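Local coordinates for protein abietadiene synthase, chloroplastic (Abies grandis, PDB 3S9V) that is a chloroplast enzyme of the terpene synthase family, largely helical, combining an N-terminal terpene synthase domain with a metal-binding domain, at residues Y441-W447 and I458-L464; K411-E416 and Y437-G442; L537-Y541 and L610-T614; K529-F533 and G578-F583. All blocks are in the same frame, centred on the assembly; numbering follows the deposited sequence.

Contact 1. Residues Y441-W447 and I458-L464; sequences YGPDDVW and ISNEKYL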
loop_
_atom_site.group_PDB
_atom_site.type_symbol
_atom_site.label_atom_id
_atom_site.label_comp_id
_atom_site.label_asym_id
_atom_site.label_seq_id
_atom_site.Cartn_x
_atom_site.Cartn_y
_atom_site.Cartn_z
ATOM N N TYR A 441 9.633 0.342 7.399
ATOM C CA TYR A 441 10.017 1.544 6.666
ATOM C C TYR A 441 11.461 1.991 6.904
ATOM O O TYR A 441 11.882 2.192 8.048
ATOM C CB TYR A 441 9.066 2.688 7.014
ATOM C CG TYR A 441 9.408 3.998 6.351
ATOM C CD1 TYR A 441 9.375 4.131 4.966
ATOM C CD2 TYR A 441 9.775 5.108 7.112
ATOM C CE1 TYR A 441 9.696 5.343 4.351
ATOM C CE2 TYR A 441 10.102 6.322 6.506
ATOM C CZ TYR A 441 10.057 6.430 5.127
ATOM O OH TYR A 441 10.356 7.633 4.530
ATOM N N GLY A 442 12.208 2.152 5.810
ATOM C CA GLY A 442 13.596 2.586 5.890
ATOM C C GLY A 442 13.688 4.072 5.587
ATOM O O GLY A 442 13.610 4.467 4.421
ATOM N N PRO A 443 13.878 4.920 6.616
ATOM C CA PRO A 443 13.974 6.380 6.482
ATOM C C PRO A 443 15.199 6.871 5.717
ATOM O O PRO A 443 15.228 8.002 5.227
ATOM C CB PRO A 443 13.966 6.854 7.932
ATOM C CG PRO A 443 14.744 5.780 8.612
ATOM C CD PRO A 443 14.163 4.507 8.002
ATOM N N ASP A 444 16.206 6.018 5.610
ATOM C CA ASP A 444 17.411 6.397 4.899
ATOM C C ASP A 444 17.767 5.419 3.785
ATOM O O ASP A 444 18.931 5.199 3.493
ATOM C CB ASP A 444 18.572 6.550 5.893
ATOM C CG ASP A 444 18.663 5.394 6.856
ATOM O OD1 ASP A 444 19.313 5.552 7.911
ATOM O OD2 ASP A 444 18.087 4.325 6.555
ATOM N N ASP A 445 16.754 4.826 3.170
ATOM C CA ASP A 445 16.993 3.910 2.066
ATOM C C ASP A 445 17.437 4.736 0.864
ATOM O O ASP A 445 17.056 5.896 0.724
ATOM C CB ASP A 445 15.718 3.144 1.678
ATOM C CG ASP A 445 15.340 2.063 2.682
ATOM O OD1 ASP A 445 16.245 1.401 3.238
ATOM O OD2 ASP A 445 14.125 1.860 2.894
ATOM N N VAL A 446 18.261 4.138 0.015
ATOM C CA VAL A 446 18.716 4.796 -1.195
ATOM C C VAL A 446 18.059 4.030 -2.331
ATOM O O VAL A 446 17.374 3.037 -2.091
ATOM C CB VAL A 446 20.246 4.743 -1.355
ATOM C CG1 VAL A 446 20.890 5.766 -0.442
ATOM C CG2 VAL A 446 20.754 3.341 -1.051
ATOM N N TRP A 447 18.258 4.487 -3.561
ATOM C CA TRP A 447 17.646 3.831 -4.707
ATOM C C TRP A 447 18.711 3.546 -5.746
ATOM O O TRP A 447 19.727 4.238 -5.803
ATOM C CB TRP A 447 16.542 4.721 -5.298
ATOM C CG TRP A 447 15.511 5.144 -4.275
ATOM C CD1 TRP A 447 15.699 5.999 -3.221
ATOM C CD2 TRP A 447 14.159 4.671 -4.170
ATOM N NE1 TRP A 447 14.553 6.079 -2.467
ATOM C CE2 TRP A 447 13.592 5.275 -3.025
ATOM C CE3 TRP A 447 13.376 3.792 -4.932
ATOM C CZ2 TRP A 447 12.273 5.029 -2.619
ATOM C CZ3 TRP A 447 12.065 3.545 -4.530
ATOM C CH2 TRP A 447 11.527 4.165 -3.379
ATOM N N ILE A 458 10.622 10.811 -0.196
ATOM C CA ILE A 458 10.031 9.481 -0.079
ATOM C C ILE A 458 10.691 8.774 1.109
ATOM O O ILE A 458 10.014 8.138 1.920
ATOM C CB ILE A 458 10.244 8.629 -1.340
ATOM C CG1 ILE A 458 9.674 9.350 -2.566
ATOM C CG2 ILE A 458 9.555 7.281 -1.162
ATOM C CD1 ILE A 458 9.922 8.632 -3.877
ATOM N N SER A 459 12.015 8.896 1.190
ATOM C CA SER A 459 12.814 8.311 2.269
ATOM C C SER A 459 13.214 9.492 3.145
ATOM O O SER A 459 14.063 10.302 2.768
ATOM C CB SER A 459 14.067 7.626 1.711
ATOM O OG SER A 459 13.726 6.552 0.847
ATOM N N ASN A 460 12.600 9.580 4.317
ATOM C CA ASN A 460 12.843 10.700 5.211
ATOM C C ASN A 460 12.585 10.318 6.665
ATOM O O ASN A 460 11.605 9.646 6.976
ATOM C CB ASN A 460 11.920 11.853 4.793
ATOM C CG ASN A 460 12.166 13.119 5.575
ATOM O OD1 ASN A 460 11.994 13.157 6.790
ATOM N ND2 ASN A 460 12.570 14.176 4.874
ATOM N N GLU A 461 13.471 10.763 7.548
ATOM C CA GLU A 461 13.361 10.498 8.979
ATOM C C GLU A 461 12.112 11.138 9.594
ATOM O O GLU A 461 11.566 10.632 10.572
ATOM C CB GLU A 461 14.597 11.037 9.700
ATOM C CG GLU A 461 15.904 10.355 9.329
ATOM C CD GLU A 461 16.141 9.082 10.113
ATOM O OE1 GLU A 461 17.209 8.461 9.924
ATOM O OE2 GLU A 461 15.262 8.705 10.920
ATOM N N LYS A 462 11.666 12.248 9.021
ATOM C CA LYS A 462 10.502 12.952 9.546
ATOM C C LYS A 462 9.173 12.209 9.423
ATOM O O LYS A 462 8.324 12.319 10.306
ATOM C CB LYS A 462 10.407 14.340 8.906
ATOM C CG LYS A 462 11.566 15.227 9.313
ATOM C CD LYS A 462 11.473 16.626 8.740
ATOM C CE LYS A 462 12.626 17.478 9.265
ATOM N NZ LYS A 462 12.687 18.819 8.619
ATOM N N TYR A 463 8.982 11.457 8.340
ATOM C CA TYR A 463 7.749 10.701 8.178
ATOM C C TYR A 463 7.682 9.668 9.301
ATOM O O TYR A 463 6.671 9.543 9.986
ATOM C CB TYR A 463 7.714 9.950 6.839
ATOM C CG TYR A 463 7.602 10.799 5.591
ATOM C CD1 TYR A 463 6.789 11.930 5.559
ATOM C CD2 TYR A 463 8.254 10.424 4.417
ATOM C CE1 TYR A 463 6.624 12.666 4.388
ATOM C CE2 TYR A 463 8.096 11.149 3.237
ATOM C CZ TYR A 463 7.280 12.272 3.229
ATOM O OH TYR A 463 7.122 13.001 2.069
ATOM N N LEU A 464 8.774 8.929 9.474
ATOM C CA LEU A 464 8.856 7.881 10.483
ATOM C C LEU A 464 8.758 8.416 11.907
ATOM O O LEU A 464 8.120 7.804 12.766
ATOM C CB LEU A 464 10.160 7.093 10.324
ATOM C CG LEU A 464 10.268 5.882 11.256
ATOM C CD1 LEU A 464 9.037 4.988 11.085
ATOM C CD2 LEU A 464 11.536 5.113 10.961
HETATM O O HOH W 1 12.332 4.724 2.036
#

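Contact 2. Residues K411-E416 and Y437-G442; sequences KNIRGE and YIENYG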
loop_
_atom_site.group_PDB
_atom_site.type_symbol
_atom_site.label_atom_id
_atom_site.label_comp_id
_atom_site.label_asym_id
_atom_site.label_seq_id
_atom_site.Cartn_x
_atom_site.Cartn_y
_atom_site.Cartn_z
ATOM N N LYS A 411 14.938 -1.335 3.399
ATOM C CA LYS A 411 15.253 -1.807 4.748
ATOM C C LYS A 411 14.826 -3.261 4.993
ATOM O O LYS A 411 15.596 -4.053 5.529
ATOM C CB LYS A 411 14.604 -0.900 5.794
ATOM C CG LYS A 411 14.825 -1.359 7.228
ATOM C CD LYS A 411 14.172 -0.415 8.224
ATOM C CE LYS A 411 14.309 -0.940 9.651
ATOM N NZ LYS A 411 13.720 -0.021 10.673
ATOM N N ASN A 412 13.602 -3.616 4.609
ATOM C CA ASN A 412 13.126 -4.984 4.806
ATOM C C ASN A 412 11.941 -5.288 3.901
ATOM O O ASN A 412 10.795 -5.310 4.344
ATOM C CB ASN A 412 12.729 -5.212 6.270
ATOM C CG ASN A 412 12.343 -6.665 6.558
ATOM O OD1 ASN A 412 12.840 -7.594 5.914
ATOM N ND2 ASN A 412 11.478 -6.865 7.546
ATOM N N ILE A 413 12.229 -5.536 2.631
ATOM C CA ILE A 413 11.190 -5.830 1.669
ATOM C C ILE A 413 10.480 -7.132 2.033
ATOM O O ILE A 413 9.273 -7.266 1.823
ATOM C CB ILE A 413 11.779 -5.916 0.235
ATOM C CG1 ILE A 413 10.663 -5.760 -0.791
ATOM C CG2 ILE A 413 12.515 -7.238 0.035
ATOM C CD1 ILE A 413 9.963 -4.416 -0.718
ATOM N N ARG A 414 11.219 -8.087 2.596
ATOM C CA ARG A 414 10.617 -9.361 2.974
ATOM C C ARG A 414 9.467 -9.129 3.942
ATOM O O ARG A 414 8.414 -9.757 3.833
ATOM C CB ARG A 414 11.646 -10.283 3.624
ATOM C CG ARG A 414 11.121 -11.690 3.871
ATOM C CD ARG A 414 12.024 -12.465 4.812
ATOM N NE ARG A 414 11.543 -13.825 5.033
ATOM C CZ ARG A 414 11.583 -14.789 4.121
ATOM N NH1 ARG A 414 12.086 -14.549 2.923
ATOM N NH2 ARG A 414 11.119 -15.996 4.409
ATOM N N GLY A 415 9.671 -8.222 4.892
ATOM C CA GLY A 415 8.628 -7.922 5.852
ATOM C C GLY A 415 7.396 -7.337 5.177
ATOM O O GLY A 415 6.264 -7.628 5.567
ATOM N N GLU A 416 7.610 -6.502 4.165
ATOM C CA GLU A 416 6.491 -5.899 3.450
ATOM C C GLU A 416 5.765 -6.958 2.638
ATOM O O GLU A 416 4.543 -6.941 2.524
ATOM C CB GLU A 416 6.978 -4.785 2.525
ATOM C CG GLU A 416 7.441 -3.535 3.247
ATOM C CD GLU A 416 7.898 -2.452 2.278
ATOM O OE1 GLU A 416 7.112 -2.085 1.372
ATOM O OE2 GLU A 416 9.040 -1.968 2.421
ATOM N N TYR A 437 4.246 -1.270 8.684
ATOM C CA TYR A 437 5.111 -0.411 7.900
ATOM C C TYR A 437 6.040 0.441 8.763
ATOM O O TYR A 437 7.186 0.696 8.387
ATOM C CB TYR A 437 4.286 0.474 6.963
ATOM C CG TYR A 437 5.100 0.991 5.804
ATOM C CD1 TYR A 437 5.842 0.114 5.009
ATOM C CD2 TYR A 437 5.153 2.350 5.509
ATOM C CE1 TYR A 437 6.614 0.584 3.954
ATOM C CE2 TYR A 437 5.929 2.827 4.449
ATOM C CZ TYR A 437 6.651 1.939 3.683
ATOM O OH TYR A 437 7.423 2.404 2.649
ATOM N N ILE A 438 5.550 0.877 9.918
ATOM C CA ILE A 438 6.362 1.674 10.825
ATOM C C ILE A 438 7.643 0.906 11.167
ATOM O O ILE A 438 8.704 1.500 11.357
ATOM C CB ILE A 438 5.570 2.009 12.120
ATOM C CG1 ILE A 438 4.556 3.106 11.812
ATOM C CG2 ILE A 438 6.518 2.418 13.255
ATOM C CD1 ILE A 438 3.769 3.576 13.005
ATOM N N GLU A 439 7.550 -0.418 11.217
ATOM C CA GLU A 439 8.718 -1.234 11.535
ATOM C C GLU A 439 9.560 -1.634 10.324
ATOM O O GLU A 439 10.752 -1.903 10.468
ATOM C CB GLU A 439 8.294 -2.486 12.302
ATOM C CG GLU A 439 7.666 -2.161 13.645
ATOM C CD GLU A 439 7.241 -3.393 14.417
ATOM O OE1 GLU A 439 6.506 -4.227 13.842
ATOM O OE2 GLU A 439 7.637 -3.519 15.599
ATOM N N ASN A 440 8.950 -1.660 9.141
ATOM C CA ASN A 440 9.664 -2.035 7.924
ATOM C C ASN A 440 10.160 -0.843 7.111
ATOM O O ASN A 440 11.013 -0.994 6.235
ATOM C CB ASN A 440 8.773 -2.906 7.030
ATOM C CG ASN A 440 8.455 -4.258 7.652
ATOM O OD1 ASN A 440 9.352 -5.015 8.006
ATOM N ND2 ASN A 440 7.170 -4.564 7.786
ATOM N N TYR A 441 9.633 0.342 7.399
ATOM C CA TYR A 441 10.017 1.544 6.666
ATOM C C TYR A 441 11.461 1.991 6.904
ATOM O O TYR A 441 11.882 2.192 8.048
ATOM C CB TYR A 441 9.066 2.688 7.014
ATOM C CG TYR A 441 9.408 3.998 6.351
ATOM C CD1 TYR A 441 9.375 4.131 4.966
ATOM C CD2 TYR A 441 9.775 5.108 7.112
ATOM C CE1 TYR A 441 9.696 5.343 4.351
ATOM C CE2 TYR A 441 10.102 6.322 6.506
ATOM C CZ TYR A 441 10.057 6.430 5.127
ATOM O OH TYR A 441 10.356 7.633 4.530
ATOM N N GLY A 442 12.208 2.152 5.810
ATOM C CA GLY A 442 13.596 2.586 5.890
ATOM C C GLY A 442 13.688 4.072 5.587
ATOM O O GLY A 442 13.610 4.467 4.421
HETATM O O HOH W 2 11.257 1.725 10.480
HETATM O O HOH W 3 11.467 -1.543 3.762
HETATM O O HOH W 4 8.914 0.561 1.473
#

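Contact 3. Residues L537-Y541 and L610-T614; sequences LDDLY and LEAYT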
loop_
_atom_site.group_PDB
_atom_site.type_symbol
_atom_site.label_atom_id
_atom_site.label_comp_id
_atom_site.label_asym_id
_atom_site.label_seq_id
_atom_site.Cartn_x
_atom_site.Cartn_y
_atom_site.Cartn_z
ATOM N N LEU A 537 -26.775 -11.211 23.295
ATOM C CA LEU A 537 -28.108 -11.588 22.843
ATOM C C LEU A 537 -28.040 -12.772 21.884
ATOM O O LEU A 537 -28.955 -13.597 21.832
ATOM C CB LEU A 537 -28.806 -10.394 22.183
ATOM C CG LEU A 537 -29.051 -9.211 23.129
ATOM C CD1 LEU A 537 -29.865 -8.133 22.427
ATOM C CD2 LEU A 537 -29.787 -9.689 24.359
ATOM N N ASP A 538 -26.948 -12.861 21.136
ATOM C CA ASP A 538 -26.772 -13.967 20.207
ATOM C C ASP A 538 -26.727 -15.261 21.016
ATOM O O ASP A 538 -27.341 -16.260 20.636
ATOM C CB ASP A 538 -25.467 -13.814 19.428
ATOM C CG ASP A 538 -25.357 -14.793 18.285
ATOM O OD1 ASP A 538 -24.266 -14.892 17.687
ATOM O OD2 ASP A 538 -26.366 -15.459 17.976
ATOM N N ASP A 539 -25.992 -15.243 22.128
ATOM C CA ASP A 539 -25.891 -16.427 22.977
ATOM C C ASP A 539 -27.236 -16.693 23.656
ATOM O O ASP A 539 -27.662 -17.842 23.788
ATOM C CB ASP A 539 -24.803 -16.254 24.049
ATOM C CG ASP A 539 -23.399 -16.158 23.461
ATOM O OD1 ASP A 539 -23.120 -16.831 22.441
ATOM O OD2 ASP A 539 -22.564 -15.421 24.034
ATOM N N LEU A 540 -27.901 -15.623 24.079
ATOM C CA LEU A 540 -29.194 -15.745 24.735
ATOM C C LEU A 540 -30.204 -16.442 23.820
ATOM O O LEU A 540 -30.789 -17.453 24.196
ATOM C CB LEU A 540 -29.726 -14.365 25.124
ATOM C CG LEU A 540 -30.958 -14.408 26.028
ATOM C CD1 LEU A 540 -30.559 -15.022 27.379
ATOM C CD2 LEU A 540 -31.524 -13.008 26.221
ATOM N N TYR A 541 -30.404 -15.900 22.619
ATOM C CA TYR A 541 -31.345 -16.485 21.669
ATOM C C TYR A 541 -30.905 -17.848 21.163
ATOM O O TYR A 541 -31.720 -18.619 20.681
ATOM C CB TYR A 541 -31.567 -15.559 20.469
ATOM C CG TYR A 541 -32.516 -14.421 20.747
ATOM C CD1 TYR A 541 -32.199 -13.432 21.679
ATOM C CD2 TYR A 541 -33.757 -14.359 20.119
ATOM C CE1 TYR A 541 -33.102 -12.415 21.985
ATOM C CE2 TYR A 541 -34.668 -13.345 20.419
ATOM C CZ TYR A 541 -34.336 -12.381 21.356
ATOM O OH TYR A 541 -35.250 -11.408 21.690
ATOM N N LEU A 610 -33.520 -8.752 16.439
ATOM C CA LEU A 610 -34.107 -9.777 17.292
ATOM C C LEU A 610 -34.968 -10.722 16.458
ATOM O O LEU A 610 -35.004 -11.931 16.708
ATOM C CB LEU A 610 -34.923 -9.133 18.417
ATOM C CG LEU A 610 -34.114 -8.184 19.317
ATOM C CD1 LEU A 610 -34.978 -7.715 20.457
ATOM C CD2 LEU A 610 -32.888 -8.882 19.858
ATOM N N GLU A 611 -35.652 -10.169 15.460
ATOM C CA GLU A 611 -36.469 -10.985 14.582
ATOM C C GLU A 611 -35.567 -11.979 13.855
ATOM O O GLU A 611 -35.939 -13.136 13.687
ATOM C CB GLU A 611 -37.232 -10.104 13.589
ATOM C CG GLU A 611 -38.655 -9.812 14.035
ATOM C CD GLU A 611 -39.232 -8.543 13.431
ATOM O OE1 GLU A 611 -39.025 -8.297 12.221
ATOM O OE2 GLU A 611 -39.909 -7.793 14.174
ATOM N N ALA A 612 -34.379 -11.540 13.442
ATOM C CA ALA A 612 -33.459 -12.450 12.763
ATOM C C ALA A 612 -33.005 -13.557 13.732
ATOM O O ALA A 612 -32.914 -14.724 13.351
ATOM C CB ALA A 612 -32.248 -11.684 12.221
ATOM N N TYR A 613 -32.714 -13.190 14.980
ATOM C CA TYR A 613 -32.302 -14.180 15.981
ATOM C C TYR A 613 -33.447 -15.154 16.220
ATOM O O TYR A 613 -33.240 -16.354 16.380
ATOM C CB TYR A 613 -31.955 -13.524 17.322
ATOM C CG TYR A 613 -30.681 -12.718 17.346
ATOM C CD1 TYR A 613 -29.557 -13.117 16.613
ATOM C CD2 TYR A 613 -30.578 -11.575 18.139
ATOM C CE1 TYR A 613 -28.363 -12.395 16.675
ATOM C CE2 TYR A 613 -29.386 -10.847 18.209
ATOM C CZ TYR A 613 -28.289 -11.261 17.477
ATOM O OH TYR A 613 -27.116 -10.548 17.552
ATOM N N THR A 614 -34.660 -14.618 16.250
ATOM C CA THR A 614 -35.847 -15.422 16.479
ATOM C C THR A 614 -36.081 -16.466 15.390
ATOM O O THR A 614 -36.489 -17.587 15.688
ATOM C CB THR A 614 -37.093 -14.525 16.604
ATOM O OG1 THR A 614 -36.952 -13.682 17.754
ATOM C CG2 THR A 614 -38.355 -15.369 16.756
HETATM O O HOH W 5 -30.975 -18.297 17.619
#

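Contact 4. Residues K529-F533 and G578-F583; sequences KTSNF and GFYNTF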
loop_
_atom_site.group_PDB
_atom_site.type_symbol
_atom_site.label_atom_id
_atom_site.label_comp_id
_atom_site.label_asym_id
_atom_site.label_seq_id
_atom_site.Cartn_x
_atom_site.Cartn_y
_atom_site.Cartn_z
ATOM N N LYS A 529 -19.993 -1.286 22.879
ATOM C CA LYS A 529 -21.127 -1.712 23.691
ATOM C C LYS A 529 -22.166 -2.425 22.842
ATOM O O LYS A 529 -22.678 -3.477 23.226
ATOM C CB LYS A 529 -21.754 -0.515 24.404
ATOM C CG LYS A 529 -20.924 -0.044 25.596
ATOM C CD LYS A 529 -21.418 1.278 26.154
ATOM C CE LYS A 529 -20.524 1.741 27.300
ATOM N NZ LYS A 529 -20.884 3.105 27.783
ATOM N N THR A 530 -22.465 -1.859 21.680
ATOM C CA THR A 530 -23.442 -2.457 20.787
ATOM C C THR A 530 -22.988 -3.828 20.288
ATOM O O THR A 530 -23.786 -4.756 20.227
ATOM C CB THR A 530 -23.720 -1.541 19.591
ATOM O OG1 THR A 530 -23.980 -0.212 20.070
ATOM C CG2 THR A 530 -24.932 -2.031 18.829
ATOM N N SER A 531 -21.709 -3.959 19.941
ATOM C CA SER A 531 -21.181 -5.241 19.476
ATOM C C SER A 531 -21.260 -6.272 20.595
ATOM O O SER A 531 -21.668 -7.413 20.375
ATOM C CB SER A 531 -19.722 -5.107 19.033
ATOM O OG SER A 531 -19.599 -4.225 17.937
ATOM N N ASN A 532 -20.863 -5.871 21.799
ATOM C CA ASN A 532 -20.901 -6.778 22.940
ATOM C C ASN A 532 -22.334 -7.254 23.160
ATOM O O ASN A 532 -22.570 -8.422 23.474
ATOM C CB ASN A 532 -20.379 -6.088 24.202
ATOM C CG ASN A 532 -19.580 -7.029 25.081
ATOM O OD1 ASN A 532 -20.052 -8.108 25.439
ATOM N ND2 ASN A 532 -18.363 -6.630 25.428
ATOM N N PHE A 533 -23.299 -6.359 22.985
ATOM C CA PHE A 533 -24.681 -6.765 23.160
ATOM C C PHE A 533 -25.171 -7.703 22.067
ATOM O O PHE A 533 -26.047 -8.523 22.316
ATOM C CB PHE A 533 -25.605 -5.554 23.277
ATOM C CG PHE A 533 -25.928 -5.199 24.699
ATOM C CD1 PHE A 533 -25.320 -4.114 25.320
ATOM C CD2 PHE A 533 -26.791 -6.000 25.442
ATOM C CE1 PHE A 533 -25.564 -3.833 26.658
ATOM C CE2 PHE A 533 -27.041 -5.726 26.785
ATOM C CZ PHE A 533 -26.425 -4.640 27.392
ATOM N N GLY A 578 -29.791 -4.592 31.840
ATOM C CA GLY A 578 -28.550 -4.018 31.353
ATOM C C GLY A 578 -28.750 -3.436 29.960
ATOM O O GLY A 578 -28.320 -2.319 29.678
ATOM N N PHE A 579 -29.414 -4.192 29.092
ATOM C CA PHE A 579 -29.689 -3.757 27.725
ATOM C C PHE A 579 -30.436 -2.424 27.751
ATOM O O PHE A 579 -30.044 -1.469 27.087
ATOM C CB PHE A 579 -30.533 -4.820 27.004
ATOM C CG PHE A 579 -30.884 -4.472 25.577
ATOM C CD1 PHE A 579 -29.963 -4.645 24.554
ATOM C CD2 PHE A 579 -32.153 -3.994 25.255
ATOM C CE1 PHE A 579 -30.298 -4.352 23.231
ATOM C CE2 PHE A 579 -32.498 -3.695 23.934
ATOM C CZ PHE A 579 -31.568 -3.876 22.922
ATOM N N TYR A 580 -31.513 -2.379 28.531
ATOM C CA TYR A 580 -32.359 -1.195 28.688
ATOM C C TYR A 580 -31.596 0.012 29.260
ATOM O O TYR A 580 -31.723 1.133 28.763
ATOM C CB TYR A 580 -33.547 -1.562 29.591
ATOM C CG TYR A 580 -34.511 -0.446 29.969
ATOM C CD1 TYR A 580 -34.442 0.173 31.224
ATOM C CD2 TYR A 580 -35.544 -0.072 29.112
ATOM C CE1 TYR A 580 -35.391 1.130 31.618
ATOM C CE2 TYR A 580 -36.491 0.881 29.492
ATOM C CZ TYR A 580 -36.411 1.475 30.746
ATOM O OH TYR A 580 -37.363 2.405 31.116
ATOM N N ASN A 581 -30.803 -0.213 30.301
ATOM C CA ASN A 581 -30.049 0.886 30.893
ATOM C C ASN A 581 -28.994 1.419 29.922
ATOM O O ASN A 581 -28.810 2.627 29.788
ATOM C CB ASN A 581 -29.377 0.442 32.197
ATOM C CG ASN A 581 -30.381 0.102 33.283
ATOM O OD1 ASN A 581 -31.494 0.625 33.295
ATOM N ND2 ASN A 581 -29.985 -0.768 34.210
ATOM N N THR A 582 -28.305 0.511 29.243
ATOM C CA THR A 582 -27.283 0.909 28.297
ATOM C C THR A 582 -27.869 1.722 27.149
ATOM O O THR A 582 -27.365 2.798 26.830
ATOM C CB THR A 582 -26.551 -0.307 27.720
ATOM O OG1 THR A 582 -25.756 -0.917 28.743
ATOM C CG2 THR A 582 -25.657 0.106 26.570
ATOM N N PHE A 583 -28.947 1.245 26.540
ATOM C CA PHE A 583 -29.489 1.993 25.423
ATOM C C PHE A 583 -30.294 3.245 25.721
ATOM O O PHE A 583 -30.478 4.076 24.832
ATOM C CB PHE A 583 -30.232 1.061 24.477
ATOM C CG PHE A 583 -29.309 0.192 23.680
ATOM C CD1 PHE A 583 -28.949 -1.074 24.138
ATOM C CD2 PHE A 583 -28.718 0.678 22.512
ATOM C CE1 PHE A 583 -28.006 -1.842 23.448
ATOM C CE2 PHE A 583 -27.773 -0.081 21.816
ATOM C CZ PHE A 583 -27.416 -1.343 22.288
#

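Contact 1. Residues Y441-W447 and I458-L464
Tyr441 drives its side chain straight at the turn 458-460, the lead-in to the long helix 461-491. With chi1 at 178°, CG lies opposite the backbone N and the ring reaches across from the end of helix 430-440. Beyond CB, CD2 meets Leu464 CB at 3.8 Å, close to the ring plane, and CE2 comes to 3.7 Å from Asn460 O at the same edge. CE1 lies near Ile458 O, and the hydroxyl at the tip is gripped twice: it gives its proton to Ile458 O at 2.7 Å, tilted 22° from the carbonyl plane, and accepts from Asn460 N at 3.0 Å. Pro443 adds an apolar flank, its CD against Leu464 CD2.

Further along, Ser459 OG takes a weak bond from Trp447 NE1 at 3.4 Å and shares a water with Gly442 O, 2.6 Å from OG. Near the surface Asp444 OD1 and Glu461 OE1, 4.1 Å apart, probably repel mildly. Asn460 is the N-cap residue of helix 461-491. The Tyr441 phenol therefore works as a polar clamp, buried and satisfied as both donor and acceptor by backbone atoms, fixing the loop after helix 430-440 to the start of the next helix.

Contact 2. Residues K411-E416 and Y437-G442
Asn412 and Asn440 meet side chain to side chain where an alpha-alpha hairpin closes: helix 413-422 begins beside the end of the following helix 430-440. Asn412 is the N-cap of the first helix, its OD1 taking a weak capping bond from Gly415 N. That leaves ND2 to donate to Asn440 OD1 at 2.9 Å; the bond is bent at 136°, and the two amide planes are 56° apart. The helices come close here because Gly415 has no side chain: its CA faces the same Asn440 OD1 directly, at 3.7 Å.

Deeper in, Glu416 sets its carboxylate carbon against the Tyr437 ring edge, CD to CE1 3.7 Å, with the planes almost perpendicular at 81°. Its OE1 is salt-bridged to Arg282, which also makes a cation-pi contact with Tyr437. OE2 accepts from two waters: one also reaches Tyr437 OH, while the other donates to Asn440 O and accepts from Asn412 N.

On the more open side the contact is made by one long chain and a water. Lys411, partly exposed and fully extended, runs across the carbonyl end of helix 430-440, its CD 3.5 Å from Tyr441 O. Its NZ donates to a water at 3.0 Å that in turn donates to Ile438 O and Tyr441 O. At the root of the same chain, Lys411 CB rests 3.6 Å from Gly442 CA.

Contact 3. Residues L537-Y541 and L610-T614
Tyr541 and Tyr613 press together, Tyr541 CD2 only 3.4 Å from Tyr613 CB. Their rings are inclined at 41°, neither stacked nor edge-to-face, with Tyr613 CD2 over the rim of one Tyr541 face. Thr614 OG1 sits at the edge of Tyr541, 3.5 Å from CE2, and Leu610 presents both methyls to Tyr541 OH. Asp538 CA lies over the same side of the Tyr613 ring that Tyr541 approaches, 4.1 Å above its plane. The Asp538 carboxylate, swung opposite the backbone N by chi1 of -170°, lies nearly parallel to that ring. Leu537 CD1 closes the apolar side against Leu610 CD2 at 4.0 Å.

The next shell holds these groups. Thr614 OG1 donates to Leu610 O at 2.8 Å, and Tyr541 OH is hydrogen-bonded to Thr554 of helix 547-559, whose Phe553 also packs on Leu537. The two helices run in roughly the same direction, 35° apart.

Asp538 and Asp539 open a DDxxD sequence, the aspartate-rich signature of class I terpene synthases, which in relatives binds magnesium. With no direct hydrogen bond across the interface, shape complementarity probably does most to place the helix bearing the signature, with one water joining the two backbones.

Contact 4. Residues K529-F533 and G578-F583
The Phe533 ring takes two other phenylalanines on one face. Phe579 points its edge at that face in a T-shaped pair, centroids 5.4 Å apart and planes at 75°, with CD1 3.6 Å from Phe533 CD2. Phe583 makes an offset edge-to-face approach, its CE1 4.0 Å from Phe533 CD1. At the edge of Phe533, CE1 meets Thr582 OG1 at 3.6 Å. Phe579 in turn has Phe583 CD1 over one of its own faces, and Phe583 has Thr582 CG2 over one of its.

Phe533 is thus a knob in the hole formed by Gly578, Phe579, Thr582 and Phe583, packing two antiparallel helices of the class I terpene synthase bundle at 162°. Phe533 CZ reaches Phe579 CA at 3.4 Å, close to the backbone beside Gly578. Trp606 makes edge-to-face contacts with both Phe579 and Phe583. The Thr582 hydroxyl donates to Gly578 O, 39° above the carbonyl plane, on the face opposite to that used by Thr582 N.

Contacts 1 and 2 share Tyr441 and Gly442, with centres 11 Å apart: helix 430-440 and the loop after it are held by both contacts. Both are partly buried, each with a solvent-facing side, and rely on hydrogen bonds, capping residues and waters. Contacts 3 and 4 belong to the metal-binding domain, 41 to 51 Å from contacts 1 and 2, between centres. They are buried helix-helix interfaces, each on helix 521-541, and touch where Leu537 meets Phe579. No direct hydrogen bond crosses either one. Contact 3 packs helices running in roughly the same direction through tyrosines, contact 4 antiparallel ones through phenylalanines.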